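Local coordinates for S-M checkpoint control protein rad4 (Schizosaccharomyces pombe, PDB 4BMD), which acts in DNA replication and in the checkpoint coupling S and M phases, serving as a BRCT-repeat adaptor that binds both phosphorylated threonine sites of a crb2 dimer, at residues A[51-57]-A[70-76]. Residues are numbered along the deposited sequence; the frame is centred on the assembly and turned at random.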
# COMPACT_ATOMS: atom_id res chain seq x y z
N ASP A 51 10.81 -17.77 -7.80
CA ASP A 51 10.63 -16.61 -8.66
C ASP A 51 10.37 -15.35 -7.83
O ASP A 51 10.90 -14.28 -8.13
CB ASP A 51 9.47 -16.83 -9.64
CG ASP A 51 9.77 -17.92 -10.65
OD1 ASP A 51 10.44 -17.62 -11.66
OD2 ASP A 51 9.33 -19.07 -10.43
N PHE A 52 9.56 -15.48 -6.79
CA PHE A 52 9.25 -14.34 -5.92
C PHE A 52 9.22 -14.74 -4.45
O PHE A 52 8.73 -15.81 -4.10
CB PHE A 52 7.90 -13.73 -6.31
CG PHE A 52 7.87 -13.12 -7.68
CD1 PHE A 52 8.35 -11.84 -7.90
CD2 PHE A 52 7.36 -13.84 -8.75
CE1 PHE A 52 8.32 -11.28 -9.16
CE2 PHE A 52 7.33 -13.28 -10.02
CZ PHE A 52 7.82 -12.01 -10.22
N VAL A 53 9.74 -13.86 -3.60
CA VAL A 53 9.62 -14.02 -2.16
C VAL A 53 8.48 -13.12 -1.67
O VAL A 53 8.48 -11.92 -1.93
CB VAL A 53 10.92 -13.64 -1.43
CG1 VAL A 53 10.69 -13.58 0.07
CG2 VAL A 53 12.02 -14.64 -1.77
N VAL A 54 7.52 -13.72 -0.97
CA VAL A 54 6.36 -12.98 -0.50
C VAL A 54 6.42 -12.70 1.00
O VAL A 54 6.63 -13.61 1.81
CB VAL A 54 5.05 -13.72 -0.84
CG1 VAL A 54 3.85 -12.87 -0.48
CG2 VAL A 54 5.03 -14.08 -2.32
N ILE A 55 6.22 -11.44 1.36
CA ILE A 55 6.27 -10.99 2.75
C ILE A 55 4.89 -10.47 3.15
O ILE A 55 4.18 -9.93 2.31
CB ILE A 55 7.30 -9.84 2.89
CG1 ILE A 55 8.63 -10.23 2.26
CG2 ILE A 55 7.49 -9.44 4.34
CD1 ILE A 55 9.29 -11.42 2.91
N PRO A 56 4.49 -10.67 4.41
CA PRO A 56 3.26 -10.00 4.85
C PRO A 56 3.41 -8.49 4.81
O PRO A 56 4.49 -7.97 5.11
CB PRO A 56 3.08 -10.50 6.30
CG PRO A 56 4.41 -11.07 6.69
CD PRO A 56 5.01 -11.60 5.43
N HIS A 57 2.35 -7.79 4.43
CA HIS A 57 2.40 -6.34 4.25
C HIS A 57 2.69 -5.59 5.55
O HIS A 57 3.17 -4.46 5.52
CB HIS A 57 1.09 -5.83 3.63
CG HIS A 57 -0.10 -5.96 4.53
ND1 HIS A 57 -0.98 -7.02 4.46
CD2 HIS A 57 -0.55 -5.16 5.53
CE1 HIS A 57 -1.92 -6.87 5.37
NE2 HIS A 57 -1.68 -5.75 6.04
N PRO A 70 13.66 -11.27 -6.10
CA PRO A 70 12.73 -10.13 -6.07
C PRO A 70 11.71 -10.31 -4.96
O PRO A 70 11.05 -11.35 -4.87
CB PRO A 70 12.06 -10.19 -7.45
CG PRO A 70 12.33 -11.55 -7.97
CD PRO A 70 13.64 -11.96 -7.40
N THR A 71 11.59 -9.30 -4.10
CA THR A 71 10.76 -9.39 -2.92
C THR A 71 9.53 -8.50 -3.02
O THR A 71 9.63 -7.31 -3.31
CB THR A 71 11.56 -9.02 -1.66
OG1 THR A 71 12.65 -9.93 -1.49
CG2 THR A 71 10.67 -9.07 -0.42
N VAL A 72 8.36 -9.08 -2.78
CA VAL A 72 7.10 -8.35 -2.80
C VAL A 72 6.25 -8.74 -1.60
O VAL A 72 6.56 -9.71 -0.91
CB VAL A 72 6.29 -8.66 -4.07
CG1 VAL A 72 7.07 -8.25 -5.32
CG2 VAL A 72 5.93 -10.13 -4.13
N ASN A 73 5.19 -7.98 -1.34
CA ASN A 73 4.22 -8.38 -0.33
C ASN A 73 3.00 -9.05 -0.98
O ASN A 73 2.91 -9.12 -2.20
CB ASN A 73 3.81 -7.23 0.60
CG ASN A 73 3.18 -6.06 -0.14
OD1 ASN A 73 2.50 -6.23 -1.15
ND2 ASN A 73 3.40 -4.85 0.37
N GLU A 74 2.07 -9.53 -0.16
CA GLU A 74 0.92 -10.26 -0.68
C GLU A 74 -0.00 -9.38 -1.52
O GLU A 74 -0.78 -9.88 -2.33
CB GLU A 74 0.13 -10.94 0.45
CG GLU A 74 -0.74 -10.00 1.28
CD GLU A 74 -0.04 -9.52 2.54
OE1 GLU A 74 1.18 -9.28 2.49
OE2 GLU A 74 -0.73 -9.38 3.57
N TRP A 75 0.10 -8.07 -1.33
CA TRP A 75 -0.72 -7.13 -2.10
C TRP A 75 -0.31 -7.11 -3.57
O TRP A 75 -1.09 -6.72 -4.44
CB TRP A 75 -0.65 -5.72 -1.49
CG TRP A 75 -1.39 -5.60 -0.19
CD1 TRP A 75 -2.23 -6.53 0.36
CD2 TRP A 75 -1.37 -4.49 0.71
NE1 TRP A 75 -2.72 -6.06 1.56
CE2 TRP A 75 -2.21 -4.81 1.79
CE3 TRP A 75 -0.71 -3.25 0.71
CZ2 TRP A 75 -2.42 -3.94 2.86
CZ3 TRP A 75 -0.92 -2.39 1.77
CH2 TRP A 75 -1.76 -2.74 2.83
N TRP A 76 0.92 -7.53 -3.84
CA TRP A 76 1.40 -7.67 -5.21
C TRP A 76 0.62 -8.78 -5.91
O TRP A 76 0.28 -8.66 -7.09
CB TRP A 76 2.90 -7.99 -5.22
CG TRP A 76 3.47 -8.26 -6.58
CD1 TRP A 76 4.06 -7.36 -7.42
CD2 TRP A 76 3.51 -9.53 -7.26
NE1 TRP A 76 4.46 -7.98 -8.58
CE2 TRP A 76 4.13 -9.31 -8.51
CE3 TRP A 76 3.07 -10.82 -6.94
CZ2 TRP A 76 4.33 -10.34 -9.43
CZ3 TRP A 76 3.27 -11.83 -7.86
CH2 TRP A 76 3.90 -11.59 -9.09
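V53 and I55 zip onto P70 and V72 as neighbouring parallel strands, 52-55 and 71-73, the last two in the 2-1-3-4 sheet of a BRCT domain, the third in rad4. V53 N gives a nearly straight bond to P70 O (3.1 Å), V72 N answers to V53 O, and I55 N reaches V72 O. Strand 52-55 is held on its other side by Y19 of strand 17-20.

Past V72 the chain turns into helix 74-82. N73 is the N-cap: its side chain swings back between its own N and carbonyl carbon (chi1 60°), placing OD1 to accept weak hydrogen bonds from W75 N and W76 N, while ND2 bonds to L94 O.

Hydrophobic contacts line both faces of the sheet. On the V54 and V72 face, the F52 ring lies obliquely against W76, its CZ 3.9 Å from W76 CZ2, and P70 CG approaches F52 CD1 at 4.0 Å. On the other, I55 CG1 touches T71 CG2 at 3.6 Å.

H57 takes part in both a ring stack and a carboxylate bond. Its ring forms an offset stack on the six-membered ring of W75, centroids 4.3 Å apart and planes 17° apart, and its CB adds a CH-pi contact over that same tryptophan ring; H124 of the next BRCT domain also stacks on W75. E74, bent at chi2 (-95°), folds its carboxylate back to the H57 edge. Losing the imidazole to an alanine here is likely to cost W75 one of its two stacking partners and leave OE2 of E74 without the ring N-H. That bond runs from H57 ND1 to E74 OE2 (2.5 Å), reached from above the carboxylate plane, while E74 OE1 takes a weak one from H57 N at 2.7 Å.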